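Local coordinates for cellulase IBT99 (Metagenomes, PDB 6WBT), which probably hydrolyses 6-phospho-alpha-glucosides as a family 4 glycosidase that works with NAD and a manganese ion, at residues 110-115 and 264-269; 33-38 and 63-68. All blocks are in the same frame, centred on the assembly; numbering follows the deposited sequence.

Contact 1. Residues 110-115 and 264-269; sequences ETCGAG and NTYWQY. With G6P (6-O-phosphono-alpha-D-glucopyranose), chain F; NAD (nicotinamide-adenine-dinucleotide), chain G.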
ATOM      1  N   GLU A 110      14.315 -11.033 -30.001  1.00 57.14           N
ATOM      2  CA  GLU A 110      13.347 -12.115 -29.854  1.00 56.95           C
ATOM      3  C   GLU A 110      12.294 -11.778 -28.806  1.00 56.02           C
ATOM      4  O   GLU A 110      11.091 -11.930 -29.047  1.00 53.28           O
ATOM      5  CB  GLU A 110      14.071 -13.411 -29.486  1.00 57.71           C
ATOM      6  CG  GLU A 110      13.153 -14.607 -29.301  1.00 58.99           C
ATOM      7  CD  GLU A 110      13.797 -15.713 -28.486  1.00 60.38           C
ATOM      8  OE1 GLU A 110      14.370 -15.408 -27.420  1.00 61.13           O
ATOM      9  OE2 GLU A 110      13.733 -16.885 -28.914  1.00 61.24           O
ATOM     10  N   THR A 111      12.729 -11.318 -27.632  1.00 57.68           N
ATOM     11  CA  THR A 111      11.831 -11.101 -26.507  1.00 59.14           C
ATOM     12  C   THR A 111      11.837  -9.674 -25.978  1.00 59.99           C
ATOM     13  O   THR A 111      11.109  -9.384 -25.021  1.00 58.49           O
ATOM     14  CB  THR A 111      12.178 -12.060 -25.360  1.00 60.34           C
ATOM     15  OG1 THR A 111      13.516 -11.808 -24.914  1.00 62.56           O
ATOM     16  CG2 THR A 111      12.072 -13.497 -25.825  1.00 60.69           C
ATOM     17  N   CYS A 112      12.627  -8.775 -26.561  1.00 60.52           N
ATOM     18  CA  CYS A 112      12.718  -7.398 -26.098  1.00 60.39           C
ATOM     19  C   CYS A 112      12.363  -6.442 -27.228  1.00 61.22           C
ATOM     20  O   CYS A 112      12.708  -6.681 -28.390  1.00 62.51           O
ATOM     21  CB  CYS A 112      14.120  -7.086 -25.568  1.00 60.34           C
ATOM     22  SG  CYS A 112      14.577  -8.028 -24.098  1.00 60.99           S
ATOM     23  N   GLY A 113      11.676  -5.357 -26.877  1.00 59.88           N
ATOM     24  CA  GLY A 113      11.271  -4.375 -27.861  1.00 59.91           C
ATOM     25  C   GLY A 113       9.964  -4.747 -28.539  1.00 58.26           C
ATOM     26  O   GLY A 113       9.150  -5.521 -28.021  1.00 56.52           O
ATOM     27  N   ALA A 114       9.767  -4.174 -29.729  1.00 57.66           N
ATOM     28  CA  ALA A 114       8.559  -4.460 -30.497  1.00 55.20           C
ATOM     29  C   ALA A 114       8.523  -5.904 -30.977  1.00 52.76           C
ATOM     30  O   ALA A 114       7.439  -6.481 -31.116  1.00 52.44           O
ATOM     31  CB  ALA A 114       8.451  -3.502 -31.683  1.00 56.93           C
ATOM     32  N   GLY A 115       9.687  -6.502 -31.237  1.00 50.98           N
ATOM     33  CA  GLY A 115       9.713  -7.890 -31.663  1.00 48.97           C
ATOM     34  C   GLY A 115       9.279  -8.848 -30.573  1.00 46.97           C
ATOM     35  O   GLY A 115       8.673  -9.883 -30.856  1.00 48.38           O
ATOM     36  N   ASN A 264      21.340  -7.832 -15.464  1.00 48.99           N
ATOM     37  CA  ASN A 264      20.934  -8.890 -16.372  1.00 50.20           C
ATOM     38  C   ASN A 264      21.433  -8.573 -17.777  1.00 50.27           C
ATOM     39  O   ASN A 264      21.582  -7.409 -18.160  1.00 49.79           O
ATOM     40  CB  ASN A 264      19.413  -9.053 -16.367  1.00 51.52           C
ATOM     41  CG  ASN A 264      18.948 -10.296 -17.109  1.00 53.13           C
ATOM     42  OD1 ASN A 264      19.304 -10.516 -18.267  1.00 54.01           O
ATOM     43  ND2 ASN A 264      18.149 -11.118 -16.439  1.00 53.36           N
ATOM     44  N   THR A 265      21.700  -9.630 -18.544  1.00 52.74           N
ATOM     45  CA  THR A 265      22.288  -9.459 -19.869  1.00 56.62           C
ATOM     46  C   THR A 265      21.375  -8.652 -20.789  1.00 58.07           C
ATOM     47  O   THR A 265      21.849  -7.824 -21.575  1.00 58.96           O
ATOM     48  CB  THR A 265      22.602 -10.833 -20.468  1.00 59.23           C
ATOM     49  OG1 THR A 265      23.831 -11.324 -19.917  1.00 61.73           O
ATOM     50  CG2 THR A 265      22.721 -10.761 -21.974  1.00 60.26           C
ATOM     51  N   TYR A 266      20.060  -8.851 -20.679  1.00 57.81           N
ATOM     52  CA  TYR A 266      19.120  -8.241 -21.613  1.00 59.36           C
ATOM     53  C   TYR A 266      18.933  -6.741 -21.409  1.00 61.16           C
ATOM     54  O   TYR A 266      18.173  -6.133 -22.172  1.00 59.76           O
ATOM     55  CB  TYR A 266      17.768  -8.947 -21.526  1.00 59.62           C
ATOM     56  CG  TYR A 266      17.682 -10.184 -22.390  1.00 61.11           C
ATOM     57  CD1 TYR A 266      17.277 -10.100 -23.714  1.00 61.37           C
ATOM     58  CD2 TYR A 266      18.011 -11.434 -21.885  1.00 62.36           C
ATOM     59  CE1 TYR A 266      17.198 -11.224 -24.511  1.00 62.57           C
ATOM     60  CE2 TYR A 266      17.934 -12.565 -22.675  1.00 63.27           C
ATOM     61  CZ  TYR A 266      17.528 -12.455 -23.987  1.00 63.60           C
ATOM     62  OH  TYR A 266      17.450 -13.578 -24.778  1.00 63.74           O
ATOM     63  N   TRP A 267      19.591  -6.123 -20.425  1.00 63.87           N
ATOM     64  CA  TRP A 267      19.596  -4.666 -20.354  1.00 65.53           C
ATOM     65  C   TRP A 267      20.354  -4.036 -21.514  1.00 65.61           C
ATOM     66  O   TRP A 267      20.311  -2.811 -21.673  1.00 65.34           O
ATOM     67  CB  TRP A 267      20.199  -4.199 -19.029  1.00 67.05           C
ATOM     68  CG  TRP A 267      19.282  -4.380 -17.865  1.00 68.44           C
ATOM     69  CD1 TRP A 267      19.349  -5.352 -16.910  1.00 68.81           C
ATOM     70  CD2 TRP A 267      18.148  -3.570 -17.535  1.00 69.91           C
ATOM     71  NE1 TRP A 267      18.329  -5.194 -16.003  1.00 68.79           N
ATOM     72  CE2 TRP A 267      17.578  -4.108 -16.364  1.00 70.07           C
ATOM     73  CE3 TRP A 267      17.561  -2.441 -18.114  1.00 70.14           C
ATOM     74  CZ2 TRP A 267      16.449  -3.556 -15.765  1.00 70.28           C
ATOM     75  CZ3 TRP A 267      16.442  -1.895 -17.516  1.00 70.38           C
ATOM     76  CH2 TRP A 267      15.899  -2.451 -16.352  1.00 70.60           C
ATOM     77  N   GLN A 268      21.041  -4.848 -22.320  1.00 66.61           N
ATOM     78  CA  GLN A 268      21.751  -4.349 -23.491  1.00 68.66           C
ATOM     79  C   GLN A 268      20.811  -3.664 -24.475  1.00 66.94           C
ATOM     80  O   GLN A 268      21.214  -2.717 -25.162  1.00 66.04           O
ATOM     81  CB  GLN A 268      22.481  -5.511 -24.163  1.00 72.29           C
ATOM     82  CG  GLN A 268      23.271  -5.159 -25.402  1.00 75.10           C
ATOM     83  CD  GLN A 268      23.614  -6.387 -26.219  1.00 75.96           C
ATOM     84  OE1 GLN A 268      24.601  -6.405 -26.954  1.00 78.10           O
ATOM     85  NE2 GLN A 268      22.795  -7.424 -26.098  1.00 74.35           N
ATOM     86  N   TYR A 269      19.559  -4.115 -24.554  1.00 66.20           N
ATOM     87  CA  TYR A 269      18.616  -3.586 -25.530  1.00 64.54           C
ATOM     88  C   TYR A 269      17.758  -2.450 -24.988  1.00 62.39           C
ATOM     89  O   TYR A 269      17.259  -1.641 -25.779  1.00 61.89           O
ATOM     90  CB  TYR A 269      17.706  -4.707 -26.042  1.00 62.69           C
ATOM     91  CG  TYR A 269      18.452  -5.959 -26.439  1.00 62.08           C
ATOM     92  CD1 TYR A 269      18.379  -7.108 -25.663  1.00 59.62           C
ATOM     93  CD2 TYR A 269      19.241  -5.989 -27.582  1.00 62.81           C
ATOM     94  CE1 TYR A 269      19.063  -8.255 -26.019  1.00 58.43           C
ATOM     95  CE2 TYR A 269      19.929  -7.131 -27.945  1.00 61.70           C
ATOM     96  CZ  TYR A 269      19.836  -8.261 -27.161  1.00 59.58           C
ATOM     97  OH  TYR A 269      20.519  -9.400 -27.519  1.00 59.68           O
TER
HETATM   98  C1  G6P F 502      18.796 -17.450 -23.429  1.00 91.49           C
HETATM   99  C2  G6P F 502      17.556 -16.575 -23.271  1.00 90.50           C
HETATM  100  C3  G6P F 502      16.503 -16.922 -24.316  1.00 89.51           C
HETATM  101  C4  G6P F 502      17.118 -16.929 -25.710  1.00 88.54           C
HETATM  102  C5  G6P F 502      18.332 -17.850 -25.719  1.00 88.09           C
HETATM  103  C6  G6P F 502      18.981 -17.951 -27.096  1.00 84.11           C
HETATM  104  O1  G6P F 502      18.463 -18.809 -23.127  1.00 92.79           O
HETATM  105  O2  G6P F 502      17.005 -16.758 -21.962  1.00 90.32           O
HETATM  106  O3  G6P F 502      15.439 -15.967 -24.261  1.00 89.80           O
HETATM  107  O4  G6P F 502      16.154 -17.384 -26.665  1.00 88.53           O
HETATM  108  O5  G6P F 502      19.284 -17.371 -24.769  1.00 90.46           O
HETATM  109  O6  G6P F 502      18.211 -17.261 -28.077  1.00 80.37           O
HETATM  110  P   G6P F 502      18.507 -17.505 -29.640  1.00 77.48           P
HETATM  111  O1P G6P F 502      18.380 -16.135 -30.259  1.00 77.80           O
HETATM  112  O2P G6P F 502      17.455 -18.500 -30.069  1.00 77.65           O
HETATM  113  O3P G6P F 502      19.912 -18.059 -29.652  1.00 76.76           O
HETATM  114  PA  NAD G 503      11.606 -23.864 -32.818  1.00 60.71           P
HETATM  115  O1A NAD G 503      10.906 -22.889 -33.704  1.00 60.66           O
HETATM  116  O2A NAD G 503      12.832 -24.535 -33.344  1.00 60.79           O
HETATM  117  O5B NAD G 503      10.552 -24.976 -32.334  1.00 59.49           O
HETATM  118  C5B NAD G 503       9.326 -24.557 -31.672  1.00 58.93           C
HETATM  119  C4B NAD G 503       8.298 -25.656 -31.789  1.00 58.74           C
HETATM  120  O4B NAD G 503       7.049 -25.226 -31.183  1.00 58.72           O
HETATM  121  C3B NAD G 503       7.934 -26.093 -33.218  1.00 58.92           C
HETATM  122  O3B NAD G 503       7.981 -27.511 -33.311  1.00 58.79           O
HETATM  123  C2B NAD G 503       6.492 -25.595 -33.373  1.00 59.17           C
HETATM  124  O2B NAD G 503       5.739 -26.299 -34.336  1.00 58.27           O
HETATM  125  C1B NAD G 503       5.997 -25.768 -31.945  1.00 59.38           C
HETATM  126  N9A NAD G 503       4.764 -25.050 -31.646  1.00 60.57           N
HETATM  127  C8A NAD G 503       4.392 -23.820 -32.128  1.00 61.63           C
HETATM  128  N7A NAD G 503       3.221 -23.422 -31.697  1.00 62.42           N
HETATM  129  C5A NAD G 503       2.783 -24.458 -30.886  1.00 61.78           C
HETATM  130  C6A NAD G 503       1.604 -24.640 -30.138  1.00 61.66           C
HETATM  131  N6A NAD G 503       0.617 -23.751 -30.088  1.00 62.06           N
HETATM  132  N1A NAD G 503       1.479 -25.793 -29.440  1.00 61.36           N
HETATM  133  C2A NAD G 503       2.476 -26.686 -29.496  1.00 61.28           C
HETATM  134  N3A NAD G 503       3.626 -26.622 -30.162  1.00 61.17           N
HETATM  135  C4A NAD G 503       3.724 -25.471 -30.848  1.00 61.40           C
HETATM  136  O3  NAD G 503      11.976 -23.139 -31.436  1.00 63.16           O
HETATM  137  PN  NAD G 503      13.299 -23.150 -30.529  1.00 64.77           P
HETATM  138  O1N NAD G 503      13.683 -24.565 -30.249  1.00 65.78           O
HETATM  139  O2N NAD G 503      14.314 -22.244 -31.142  1.00 64.49           O
HETATM  140  O5D NAD G 503      12.730 -22.480 -29.189  1.00 65.09           O
HETATM  141  C5D NAD G 503      11.558 -23.076 -28.581  1.00 64.02           C
HETATM  142  C4D NAD G 503      11.034 -22.157 -27.506  1.00 63.82           C
HETATM  143  O4D NAD G 503      11.952 -22.164 -26.389  1.00 64.07           O
HETATM  144  C3D NAD G 503      10.895 -20.680 -27.901  1.00 64.18           C
HETATM  145  O3D NAD G 503       9.650 -20.175 -27.439  1.00 65.01           O
HETATM  146  C2D NAD G 503      12.066 -20.056 -27.135  1.00 63.47           C
HETATM  147  O2D NAD G 503      11.970 -18.654 -26.942  1.00 62.16           O
HETATM  148  C1D NAD G 503      12.003 -20.857 -25.842  1.00 65.22           C
HETATM  149  N1N NAD G 503      13.243 -20.724 -25.026  1.00 67.80           N
HETATM  150  C2N NAD G 503      13.227 -19.972 -23.882  1.00 69.46           C
HETATM  151  C3N NAD G 503      14.377 -19.814 -23.124  1.00 71.34           C
HETATM  152  C7N NAD G 503      14.277 -19.021 -21.845  1.00 73.81           C
HETATM  153  O7N NAD G 503      15.223 -18.323 -21.492  1.00 75.16           O
HETATM  154  N7N NAD G 503      13.167 -19.144 -21.130  1.00 74.43           N
HETATM  155  C4N NAD G 503      15.559 -20.403 -23.559  1.00 70.34           C
HETATM  156  C5N NAD G 503      15.554 -21.186 -24.694  1.00 69.07           C
HETATM  157  C6N NAD G 503      14.387 -21.336 -25.410  1.00 67.87           C

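Contact 2. Residues 33-38 and 63-68; sequences IKELWL and EVVLKV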
ATOM      1  N   ILE A  33      10.162 -42.439 -15.234  1.00 73.24           N
ATOM      2  CA  ILE A  33       9.510 -42.093 -16.493  1.00 71.75           C
ATOM      3  C   ILE A  33       8.695 -43.289 -16.970  1.00 74.81           C
ATOM      4  O   ILE A  33       9.252 -44.300 -17.408  1.00 76.39           O
ATOM      5  CB  ILE A  33      10.534 -41.663 -17.551  1.00 70.61           C
ATOM      6  CG1 ILE A  33      11.349 -40.469 -17.047  1.00 68.93           C
ATOM      7  CG2 ILE A  33       9.835 -41.321 -18.856  1.00 70.67           C
ATOM      8  CD1 ILE A  33      12.456 -40.041 -17.988  1.00 68.33           C
ATOM      9  N   LYS A  34       7.367 -43.175 -16.889  1.00 75.30           N
ATOM     10  CA  LYS A  34       6.499 -44.184 -17.485  1.00 75.99           C
ATOM     11  C   LYS A  34       6.548 -44.109 -19.006  1.00 73.17           C
ATOM     12  O   LYS A  34       6.834 -45.104 -19.681  1.00 72.08           O
ATOM     13  CB  LYS A  34       5.065 -44.009 -16.987  1.00 78.43           C
ATOM     14  CG  LYS A  34       4.017 -44.694 -17.847  1.00 80.90           C
ATOM     15  CD  LYS A  34       2.651 -44.061 -17.637  1.00 82.15           C
ATOM     16  CE  LYS A  34       1.641 -44.547 -18.664  1.00 83.91           C
ATOM     17  NZ  LYS A  34       0.376 -43.762 -18.595  1.00 83.24           N
ATOM     18  N   GLU A  35       6.269 -42.930 -19.562  1.00 73.34           N
ATOM     19  CA  GLU A  35       6.331 -42.706 -20.998  1.00 73.66           C
ATOM     20  C   GLU A  35       6.860 -41.304 -21.263  1.00 69.46           C
ATOM     21  O   GLU A  35       6.709 -40.401 -20.436  1.00 68.48           O
ATOM     22  CB  GLU A  35       4.960 -42.872 -21.668  1.00 77.41           C
ATOM     23  CG  GLU A  35       4.473 -44.306 -21.767  1.00 82.22           C
ATOM     24  CD  GLU A  35       3.109 -44.404 -22.417  1.00 85.79           C
ATOM     25  OE1 GLU A  35       3.003 -45.025 -23.496  1.00 87.80           O
ATOM     26  OE2 GLU A  35       2.142 -43.852 -21.853  1.00 86.68           O
ATOM     27  N   LEU A  36       7.478 -41.134 -22.427  1.00 65.27           N
ATOM     28  CA  LEU A  36       7.946 -39.836 -22.899  1.00 60.79           C
ATOM     29  C   LEU A  36       7.128 -39.458 -24.127  1.00 57.79           C
ATOM     30  O   LEU A  36       7.129 -40.187 -25.124  1.00 58.24           O
ATOM     31  CB  LEU A  36       9.437 -39.871 -23.231  1.00 60.80           C
ATOM     32  CG  LEU A  36      10.101 -38.518 -23.499  1.00 59.68           C
ATOM     33  CD1 LEU A  36      10.177 -37.696 -22.220  1.00 59.47           C
ATOM     34  CD2 LEU A  36      11.482 -38.699 -24.110  1.00 60.31           C
ATOM     35  N   TRP A  37       6.433 -38.327 -24.054  1.00 54.44           N
ATOM     36  CA  TRP A  37       5.526 -37.894 -25.107  1.00 52.45           C
ATOM     37  C   TRP A  37       6.047 -36.625 -25.763  1.00 49.58           C
ATOM     38  O   TRP A  37       6.457 -35.685 -25.073  1.00 47.08           O
ATOM     39  CB  TRP A  37       4.117 -37.664 -24.554  1.00 52.92           C
ATOM     40  CG  TRP A  37       3.356 -38.933 -24.322  1.00 54.25           C
ATOM     41  CD1 TRP A  37       3.447 -39.758 -23.240  1.00 54.04           C
ATOM     42  CD2 TRP A  37       2.386 -39.524 -25.197  1.00 55.04           C
ATOM     43  NE1 TRP A  37       2.595 -40.825 -23.386  1.00 54.96           N
ATOM     44  CE2 TRP A  37       1.932 -40.705 -24.579  1.00 55.93           C
ATOM     45  CE3 TRP A  37       1.859 -39.169 -26.442  1.00 55.25           C
ATOM     46  CZ2 TRP A  37       0.975 -41.534 -25.163  1.00 57.56           C
ATOM     47  CZ3 TRP A  37       0.909 -39.993 -27.020  1.00 56.35           C
ATOM     48  CH2 TRP A  37       0.477 -41.161 -26.381  1.00 57.27           C
ATOM     49  N   LEU A  38       6.029 -36.602 -27.092  1.00 50.16           N
ATOM     50  CA  LEU A  38       6.393 -35.428 -27.875  1.00 49.71           C
ATOM     51  C   LEU A  38       5.138 -34.938 -28.584  1.00 52.43           C
ATOM     52  O   LEU A  38       4.625 -35.611 -29.483  1.00 55.00           O
ATOM     53  CB  LEU A  38       7.498 -35.756 -28.877  1.00 47.46           C
ATOM     54  CG  LEU A  38       8.836 -36.229 -28.304  1.00 47.20           C
ATOM     55  CD1 LEU A  38       9.826 -36.482 -29.428  1.00 47.17           C
ATOM     56  CD2 LEU A  38       9.397 -35.222 -27.307  1.00 46.13           C
ATOM     57  N   GLU A  63      15.489 -48.169 -22.543  1.00 67.14           N
ATOM     58  CA  GLU A  63      14.298 -48.743 -21.931  1.00 68.89           C
ATOM     59  C   GLU A  63      13.151 -47.748 -21.808  1.00 68.36           C
ATOM     60  O   GLU A  63      12.086 -48.116 -21.300  1.00 69.52           O
ATOM     61  CB  GLU A  63      14.632 -49.310 -20.547  1.00 70.59           C
ATOM     62  CG  GLU A  63      14.843 -48.261 -19.462  1.00 70.17           C
ATOM     63  CD  GLU A  63      16.235 -47.656 -19.481  1.00 70.59           C
ATOM     64  OE1 GLU A  63      16.976 -47.877 -20.461  1.00 71.09           O
ATOM     65  OE2 GLU A  63      16.590 -46.963 -18.506  1.00 70.33           O
ATOM     66  N   VAL A  64      13.334 -46.511 -22.255  1.00 67.02           N
ATOM     67  CA  VAL A  64      12.296 -45.489 -22.169  1.00 64.87           C
ATOM     68  C   VAL A  64      11.496 -45.498 -23.466  1.00 64.28           C
ATOM     69  O   VAL A  64      12.053 -45.297 -24.551  1.00 63.59           O
ATOM     70  CB  VAL A  64      12.902 -44.104 -21.901  1.00 63.20           C
ATOM     71  CG1 VAL A  64      11.809 -43.047 -21.855  1.00 60.68           C
ATOM     72  CG2 VAL A  64      13.694 -44.115 -20.602  1.00 64.05           C
ATOM     73  N   VAL A  65      10.190 -45.731 -23.354  1.00 64.28           N
ATOM     74  CA  VAL A  65       9.307 -45.753 -24.515  1.00 65.28           C
ATOM     75  C   VAL A  65       8.962 -44.325 -24.916  1.00 65.58           C
ATOM     76  O   VAL A  65       8.646 -43.482 -24.066  1.00 64.31           O
ATOM     77  CB  VAL A  65       8.043 -46.580 -24.210  1.00 66.18           C
ATOM     78  CG1 VAL A  65       7.470 -46.198 -22.852  1.00 65.89           C
ATOM     79  CG2 VAL A  65       7.002 -46.394 -25.304  1.00 66.36           C
ATOM     80  N   LEU A  66       9.028 -44.046 -26.214  1.00 66.40           N
ATOM     81  CA  LEU A  66       8.760 -42.722 -26.757  1.00 64.06           C
ATOM     82  C   LEU A  66       7.492 -42.757 -27.599  1.00 66.23           C
ATOM     83  O   LEU A  66       7.373 -43.576 -28.517  1.00 68.05           O
ATOM     84  CB  LEU A  66       9.934 -42.227 -27.606  1.00 61.13           C
ATOM     85  CG  LEU A  66       9.738 -40.881 -28.308  1.00 60.12           C
ATOM     86  CD1 LEU A  66       9.626 -39.752 -27.295  1.00 59.02           C
ATOM     87  CD2 LEU A  66      10.868 -40.617 -29.290  1.00 58.71           C
ATOM     88  N   LYS A  67       6.553 -41.868 -27.287  1.00 66.89           N
ATOM     89  CA  LYS A  67       5.319 -41.719 -28.046  1.00 66.48           C
ATOM     90  C   LYS A  67       5.291 -40.337 -28.685  1.00 64.02           C
ATOM     91  O   LYS A  67       5.570 -39.334 -28.020  1.00 64.78           O
ATOM     92  CB  LYS A  67       4.093 -41.917 -27.153  1.00 66.79           C
ATOM     93  CG  LYS A  67       4.116 -43.202 -26.339  1.00 68.78           C
ATOM     94  CD  LYS A  67       2.993 -44.147 -26.738  1.00 71.17           C
ATOM     95  CE  LYS A  67       3.200 -44.707 -28.136  1.00 72.86           C
ATOM     96  NZ  LYS A  67       2.148 -45.695 -28.499  1.00 75.02           N
ATOM     97  N   VAL A  68       4.962 -40.288 -29.972  1.00 60.37           N
ATOM     98  CA  VAL A  68       4.908 -39.046 -30.732  1.00 56.24           C
ATOM     99  C   VAL A  68       3.499 -38.886 -31.281  1.00 55.17           C
ATOM    100  O   VAL A  68       2.935 -39.832 -31.842  1.00 56.96           O
ATOM    101  CB  VAL A  68       5.947 -39.029 -31.868  1.00 54.63           C
ATOM    102  CG1 VAL A  68       5.861 -37.726 -32.649  1.00 52.71           C
ATOM    103  CG2 VAL A  68       7.347 -39.228 -31.307  1.00 54.05           C
TER

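Contact 1. Residues 110-115 and 264-269
Cys112 and Thr111 lie against the ring of Tyr266 in the sugar-phosphate pocket of this family 4 glycosidase, where a loop of the NAD-binding, Rossmann-type part meets the C-terminal part. The link is a cysteine sulfur-aromatic contact: SG of Cys112 sits 4.6 Å from the centroid of the Tyr266 ring, obliquely, at 62° to its normal, and reaches Tyr269 CD1 at 4.2 Å. A small, polarisable thiol suits a place where one atom must lie against two tyrosine rings. From CB, which points toward the loop, the side chain of Tyr266 runs on to the substrate. CG and CD1 pass SG of Cys112. CE1 comes 3.7 Å from Thr111 OG1, the two side chains crossing at about a right angle, while that hydroxyl hydrogen-bonds His201, a manganese ligand whose ring stacks with Tyr266. On the other flank C2 of the glucose 6-phosphate lies at the ring edge by CE2, near the plane of the ring, and at the tip OH accepts a hydrogen bond from the sugar O3 (3.2 Å). A phenylalanine in its place would probably keep the sulfur contact but leave sugar O3 without this acceptor. Asn264 helps hold the backbone of Tyr266: its OD1 receives Tyr266 N at 3.0 Å in an almost straight bond (170°), capping the turn that leads into helix 267-270. Glu110 reaches the same sugar from the opposite segment: with CG anti to the backbone N (chi1 180°) and the chain extended, its carboxylate can serve both ligands, and Arg87 pairs with OE2. An acid suits a site lined by ligand hydroxyls. OE1 accepts from sugar O4 at 2.8 Å, whereas OE2 takes the ribose hydroxyl O2D of NAD at 3.2 Å.

Contact 2. Residues 33-38 and 63-68
Leu36 and Leu66, Trp37 and Lys67, and Leu38 and Val68 pair in register as two parallel strands run side by side, 35-38 and 66-68, their axes 4.7 Å apart at closest and 25° from exact alignment. Leu36 bonds to both neighbours of Leu66: its N gives to Val65 O at 3.1 Å and its O takes Lys67 N at 2.8 Å. Lys67 O then receives Leu38 N, while the backbone of Trp37 bonds to Ile7 and Ile9 of strand 5-10 on its other side. This is the beta-alpha-beta crossover of a Rossmann-type sheet, with helix 43-60 joining the two strands and 66-69 as the outermost strand at this end. Leucines and valines suit the face turned to helices 43-60 and 17-25. There Leu66 CD1 touches both Leu36 CD2 (3.8 Å) and Leu38 CG (3.7 Å). Just ahead of the paired residues, Ile33 CG2 meets Val64 CG1 beside helix 17-25. On the other face Lys67 CB stands over the six-membered ring of Trp37, 3.4 Å from its centroid and 6° off the normal, a CH-pi contact. CG of Lys67 lies beside its backbone N (chi1 -52°), and a bend at chi2 keeps CD against the indole and 3.4 Å from Glu35 OE1; a second bend, at chi3, turns the end of the chain away. NZ of Lys67 stays 5.1 Å from Glu35 OE1, too far for a salt bridge.

Overall arrangement
From the N terminus, strand 5-10 and helix 17-25 come first, and the chain then enters strand 33-39. Helix 43-60 carries it over to 66-69, where contact 2 closes a short loop of 24 residues at one edge of the nucleotide-binding sheet. Contact 1 opens only afterwards, at 110-115, and its loop of 148 residues takes in strands 143-146 and 167-170 and the first part of the C-terminal region before 264-269 returns. The two loops are in series, neither nesting nor crossing. The centres of contact 1 and contact 2 lie about 36 Å apart, on opposite sides of the chain's centre. Contact 2 builds one Rossmann-type unit, just before Asp40, which hydrogen-bonds NAD; contact 1 joins the two halves around the sugar phosphate.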